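Local atomic coordinates of putative uncharacterized protein lp_3323 (Lactobacillus plantarum, PDB entry 3DC7), a protein that is of unknown function but probably hydrolyses ester bonds, as other GDSL-like lipases and acylhydrolases do. Residues G114-L119 against K132-A137; D44-D49 against K215-L220. All coordinates share one frame; numbering follows the deposited sequence.

Contact 1 (G114-L119 against K132-A137); sequences GALMML and KLFISA
F134 reaches out from strand 132-136 and puts the far end of its ring against two leucines of helix 112-126, L116 and L119. The contact across the segments is wholly apolar. L116 lends its CD2 methyl, which lies 3.8 Å from F134 CE1; its side chain leaves the helix obliquely to the phenylalanine, with CG anti to its own carbonyl carbon (chi1 -71°), and only the branch end comes near the ring. L119 runs alongside F134 in the opposite direction, and its CD1 stands 3.4 Å from F134 CZ and 3.9 Å from F134 CE1. Both methyls meet the ring at a slant. F134 was modelled in two conformers, so these close distances belong to one of them and the 3.4 Å approach in particular is doubtful.

The polar bonds stay within each element or lead away from the interface. Within the helix L119 N bonds A115 O at 2.9 Å, while the backbone of F134 pairs with L178 of the adjoining parallel strand 177-179 and with P176 just before it. L120 and L123 of the same helix, V88 of strand 85-89 and T170 of helix 159-173 also touch F134. The chemistry is that of an α/β core: helix and sheet are joined by buried hydrocarbon contact, and what positions the ring is shape and close packing, not directional polar bonds.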
loop_
_atom_site.group_PDB
_atom_site.type_symbol
_atom_site.label_atom_id
_atom_site.label_comp_id
_atom_site.label_asym_id
_atom_site.label_seq_id
_atom_site.Cartn_x
_atom_site.Cartn_y
_atom_site.Cartn_z
ATOM N N GLY A 114 9.085 -20.634 5.587
ATOM C CA GLY A 114 10.115 -21.360 4.859
ATOM C C GLY A 114 9.691 -21.690 3.447
ATOM O O GLY A 114 10.486 -21.585 2.517
ATOM N N ALA A 115 8.429 -22.068 3.267
ATOM C CA ALA A 115 7.951 -22.439 1.938
ATOM C C ALA A 115 7.828 -21.236 0.982
ATOM O O ALA A 115 8.192 -21.354 -0.188
ATOM C CB ALA A 115 6.676 -23.217 2.019
ATOM N N LEU A 116 7.351 -20.091 1.479
ATOM C CA LEU A 116 7.428 -18.824 0.732
ATOM C C LEU A 116 8.849 -18.484 0.266
ATOM O O LEU A 116 9.045 -18.128 -0.898
ATOM C CB LEU A 116 6.860 -17.655 1.549
ATOM C CG LEU A 116 5.339 -17.647 1.751
ATOM C CD1 LEU A 116 4.935 -16.682 2.867
ATOM C CD2 LEU A 116 4.627 -17.308 0.443
HETATM N N MSE A 117 9.836 -18.611 1.156
HETATM C CA MSE A 117 11.228 -18.312 0.795
HETATM C C MSE A 117 11.730 -19.141 -0.395
HETATM O O MSE A 117 12.341 -18.615 -1.329
HETATM C CB MSE A 117 12.168 -18.503 1.987
HETATM C CG MSE A 117 13.626 -18.295 1.607
HETATM SE SE MSE A 117 14.846 -18.423 3.109
HETATM C CE MSE A 117 14.304 -16.821 4.141
HETATM N N MSE A 118 11.468 -20.442 -0.355
HETATM C CA MSE A 118 11.892 -21.292 -1.440
HETATM C C MSE A 118 11.109 -21.032 -2.714
HETATM O O MSE A 118 11.696 -21.019 -3.795
HETATM C CB MSE A 118 11.835 -22.746 -1.036
HETATM C CG MSE A 118 12.976 -23.104 -0.113
HETATM SE SE MSE A 118 12.560 -24.788 0.707
HETATM C CE MSE A 118 13.295 -25.930 -0.718
ATOM N N LEU A 119 9.803 -20.811 -2.588
ATOM C CA LEU A 119 8.983 -20.453 -3.744
ATOM C C LEU A 119 9.526 -19.187 -4.410
ATOM O O LEU A 119 9.846 -19.200 -5.585
ATOM C CB LEU A 119 7.523 -20.242 -3.346
ATOM C CG LEU A 119 6.357 -20.526 -4.318
ATOM C CD1 LEU A 119 5.181 -19.619 -3.999
ATOM C CD2 LEU A 119 6.695 -20.405 -5.780
ATOM N N LYS A 132 5.859 -10.790 -12.052
ATOM C CA LYS A 132 5.172 -11.719 -11.159
ATOM C C LYS A 132 4.372 -10.968 -10.126
ATOM O O LYS A 132 4.768 -9.894 -9.686
ATOM C CB LYS A 132 6.173 -12.584 -10.385
ATOM C CG LYS A 132 7.267 -13.165 -11.205
ATOM C CD LYS A 132 8.398 -13.638 -10.328
ATOM C CE LYS A 132 9.541 -14.069 -11.205
ATOM N NZ LYS A 132 10.283 -12.872 -11.670
ATOM N N LEU A 133 3.256 -11.553 -9.717
ATOM C CA LEU A 133 2.594 -11.077 -8.522
ATOM C C LEU A 133 2.073 -12.203 -7.630
ATOM O O LEU A 133 1.784 -13.312 -8.098
ATOM C CB LEU A 133 1.512 -10.027 -8.832
ATOM C CG LEU A 133 0.217 -10.251 -9.614
ATOM C CD1 LEU A 133 -0.303 -11.639 -9.490
ATOM C CD2 LEU A 133 -0.833 -9.302 -9.098
ATOM N N PHE A 134 1.973 -11.901 -6.339
ATOM C CA PHE A 134 1.407 -12.798 -5.343
ATOM C C PHE A 134 0.027 -12.314 -4.951
ATOM O O PHE A 134 -0.147 -11.145 -4.606
ATOM C CB PHE A 134 2.304 -12.855 -4.105
ATOM C CG PHE A 134 3.225 -14.034 -4.085
ATOM C CD1 PHE A 134 3.135 -14.979 -3.075
ATOM C CD2 PHE A 134 4.173 -14.213 -5.094
ATOM C CE1 PHE A 134 3.980 -16.082 -3.054
ATOM C CE2 PHE A 134 5.019 -15.318 -5.085
ATOM C CZ PHE A 134 4.922 -16.250 -4.066
ATOM N N ILE A 135 -0.950 -13.213 -5.020
ATOM C CA ILE A 135 -2.330 -12.890 -4.655
ATOM C C ILE A 135 -2.700 -13.677 -3.401
ATOM O O ILE A 135 -2.588 -14.898 -3.387
ATOM C CB ILE A 135 -3.321 -13.214 -5.802
ATOM C CG1 ILE A 135 -2.891 -12.516 -7.105
ATOM C CG2 ILE A 135 -4.706 -12.782 -5.416
ATOM C CD1 ILE A 135 -3.487 -13.130 -8.343
ATOM N N SER A 136 -3.119 -12.984 -2.346
ATOM C CA SER A 136 -3.626 -13.682 -1.153
ATOM C C SER A 136 -5.144 -13.525 -1.013
ATOM O O SER A 136 -5.708 -12.498 -1.397
ATOM C CB SER A 136 -2.905 -13.209 0.101
ATOM O OG SER A 136 -3.129 -11.832 0.324
ATOM N N ALA A 137 -5.786 -14.540 -0.443
ATOM C CA ALA A 137 -7.240 -14.707 -0.488
ATOM C C ALA A 137 -8.053 -13.791 0.408
ATOM O O ALA A 137 -7.565 -13.254 1.396
ATOM C CB ALA A 137 -7.602 -16.152 -0.193
#

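Contact 2 (D44-D49 against K215-L220); sequences DILAAD and KLQSFL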
loop_
_atom_site.group_PDB
_atom_site.type_symbol
_atom_site.label_atom_id
_atom_site.label_comp_id
_atom_site.label_asym_id
_atom_site.label_seq_id
_atom_site.Cartn_x
_atom_site.Cartn_y
_atom_site.Cartn_z
ATOM N N ASP A 44 -9.947 -17.019 -16.399
ATOM C CA ASP A 44 -10.699 -17.283 -17.627
ATOM C C ASP A 44 -11.219 -15.968 -18.200
ATOM O O ASP A 44 -11.171 -15.741 -19.418
ATOM C CB ASP A 44 -11.857 -18.239 -17.353
ATOM C CG ASP A 44 -11.391 -19.660 -17.079
ATOM O OD1 ASP A 44 -10.407 -20.101 -17.709
ATOM O OD2 ASP A 44 -12.011 -20.349 -16.237
ATOM N N ILE A 45 -11.694 -15.100 -17.308
ATOM C CA ILE A 45 -12.056 -13.719 -17.663
ATOM C C ILE A 45 -10.860 -12.965 -18.251
ATOM O O ILE A 45 -10.951 -12.420 -19.348
ATOM C CB ILE A 45 -12.670 -12.956 -16.456
ATOM C CG1 ILE A 45 -13.973 -13.633 -16.027
ATOM C CG2 ILE A 45 -12.930 -11.470 -16.813
ATOM C CD1 ILE A 45 -14.350 -13.413 -14.581
ATOM N N LEU A 46 -9.734 -12.963 -17.543
ATOM C CA LEU A 46 -8.557 -12.232 -18.005
ATOM C C LEU A 46 -7.944 -12.810 -19.265
ATOM O O LEU A 46 -7.522 -12.062 -20.144
ATOM C CB LEU A 46 -7.496 -12.108 -16.906
ATOM C CG LEU A 46 -7.939 -11.324 -15.678
ATOM C CD1 LEU A 46 -7.041 -11.657 -14.541
ATOM C CD2 LEU A 46 -7.956 -9.838 -15.943
ATOM N N ALA A 47 -7.875 -14.136 -19.355
ATOM C CA ALA A 47 -7.288 -14.762 -20.537
ATOM C C ALA A 47 -8.052 -14.369 -21.807
ATOM O O ALA A 47 -7.435 -14.128 -22.846
ATOM C CB ALA A 47 -7.229 -16.273 -20.393
ATOM N N ALA A 48 -9.380 -14.295 -21.702
ATOM C CA ALA A 48 -10.249 -13.863 -22.802
ATOM C C ALA A 48 -10.037 -12.390 -23.171
ATOM O O ALA A 48 -9.868 -12.065 -24.348
ATOM C CB ALA A 48 -11.710 -14.130 -22.465
ATOM N N ASP A 49 -10.025 -11.514 -22.166
ATOM C CA ASP A 49 -9.783 -10.083 -22.360
ATOM C C ASP A 49 -8.408 -9.790 -22.949
ATOM O O ASP A 49 -8.240 -8.814 -23.678
ATOM C CB ASP A 49 -9.907 -9.325 -21.033
ATOM C CG ASP A 49 -11.306 -9.370 -20.456
ATOM O OD1 ASP A 49 -12.243 -9.856 -21.147
ATOM O OD2 ASP A 49 -11.474 -8.917 -19.297
ATOM N N LYS A 215 -10.295 -6.629 -9.784
ATOM C CA LYS A 215 -9.285 -6.211 -8.808
ATOM C C LYS A 215 -7.888 -6.478 -9.331
ATOM O O LYS A 215 -6.995 -5.661 -9.144
ATOM C CB LYS A 215 -9.505 -6.895 -7.451
ATOM C CG LYS A 215 -10.725 -6.361 -6.684
ATOM C CD LYS A 215 -10.568 -4.876 -6.317
ATOM C CE LYS A 215 -11.895 -4.261 -5.834
ATOM N NZ LYS A 215 -12.625 -3.526 -6.919
ATOM N N LEU A 216 -7.711 -7.610 -10.013
ATOM C CA LEU A 216 -6.414 -7.974 -10.561
ATOM C C LEU A 216 -6.013 -7.061 -11.723
ATOM O O LEU A 216 -4.877 -6.619 -11.781
ATOM C CB LEU A 216 -6.381 -9.454 -10.972
ATOM C CG LEU A 216 -5.135 -10.054 -11.629
ATOM C CD1 LEU A 216 -3.845 -9.743 -10.884
ATOM C CD2 LEU A 216 -5.326 -11.575 -11.698
ATOM N N GLN A 217 -6.930 -6.792 -12.644
ATOM C CA GLN A 217 -6.610 -5.896 -13.765
ATOM C C GLN A 217 -6.195 -4.504 -13.265
ATOM O O GLN A 217 -5.180 -3.964 -13.719
ATOM C CB GLN A 217 -7.754 -5.815 -14.778
ATOM C CG GLN A 217 -7.396 -5.069 -16.070
ATOM C CD GLN A 217 -6.392 -5.822 -16.952
ATOM O OE1 GLN A 217 -6.614 -6.967 -17.325
ATOM N NE2 GLN A 217 -5.296 -5.173 -17.287
ATOM N N SER A 218 -6.947 -3.955 -12.302
ATOM C CA SER A 218 -6.641 -2.648 -11.712
ATOM C C SER A 218 -5.239 -2.654 -11.151
ATOM O O SER A 218 -4.480 -1.721 -11.376
ATOM C CB SER A 218 -7.599 -2.307 -10.572
ATOM O OG SER A 218 -8.893 -2.068 -11.062
ATOM N N PHE A 219 -4.915 -3.714 -10.416
ATOM C CA PHE A 219 -3.620 -3.841 -9.766
ATOM C C PHE A 219 -2.489 -3.878 -10.803
ATOM O O PHE A 219 -1.463 -3.220 -10.643
ATOM C CB PHE A 219 -3.584 -5.083 -8.859
ATOM C CG PHE A 219 -2.360 -5.152 -7.987
ATOM C CD1 PHE A 219 -2.328 -4.500 -6.765
ATOM C CD2 PHE A 219 -1.235 -5.844 -8.402
ATOM C CE1 PHE A 219 -1.202 -4.543 -5.969
ATOM C CE2 PHE A 219 -0.095 -5.890 -7.606
ATOM C CZ PHE A 219 -0.085 -5.238 -6.386
ATOM N N LEU A 220 -2.696 -4.637 -11.866
ATOM C CA LEU A 220 -1.706 -4.760 -12.927
ATOM C C LEU A 220 -1.469 -3.425 -13.622
ATOM O O LEU A 220 -0.317 -3.057 -13.883
ATOM C CB LEU A 220 -2.113 -5.832 -13.944
ATOM C CG LEU A 220 -2.126 -7.276 -13.443
ATOM C CD1 LEU A 220 -2.766 -8.165 -14.488
ATOM C CD2 LEU A 220 -0.715 -7.778 -13.137
HETATM O O HOH W 1 -9.708 -7.462 -17.616
#
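L46 holds its CG anti to the carbonyl carbon (chi1 -63°), which sends both methyls across to helix 206-223. There L216 and Q217 each carry CG anti to the backbone N (177° and -171°), and the glutamine chain then bends at chi2, bringing its amide round to L46. The two branches of L46 thus divide the work. CD1 meets L216, at 3.3 Å from L216 CD2, tighter than usual for two methyls, so the exact spacing is doubtful; L46 CD1 also lies 3.8 Å from L216 CG. CD2 comes up beside the amide, 3.5 Å from Q217 OE1.

That oxygen has polar partners too. A water donates to Q217 OE1 at 3.1 Å and to D49 OD2 at 2.8 Å, bridging the two helices at the more open margin of the contact. W50 NE1 also bonds Q217 OE1, and on the other side of the amide Q217 NE2 reaches V19 O and D221 OD1, so both amide atoms are committed and the group's orientation is fixed. L216 in turn rests on the sheet beneath.

Were L46 cut back to an alanine, a gap would probably open beside L216 and the methyl would be gone from its place next to Q217 OE1. The join is therefore graded: hydrocarbon contact toward the sheet, with water-mediated polar bonding at the side where D49 is exposed to solvent.

The two contacts sit on opposite faces of the five-stranded parallel sheet, their centres about 19 Å apart, as expected of the α/β/α sandwich of SGNH hydrolases. Contact 1 packs helix 112-126 on one face; contact 2 pairs helices 42-50 and 206-223 on the other. Strand 132-136 connects them: F134 points to the first face, while L133 and I135 on the second meet contact 2, with L133 CD2 3.5 Å from L216 CD1 and 3.6 Å from F219 CD2. Along the chain contact 1 is nested within the loop that contact 2 closes, so an early helix and the last helix come together over a sheet four of whose five strands lie between them in sequence.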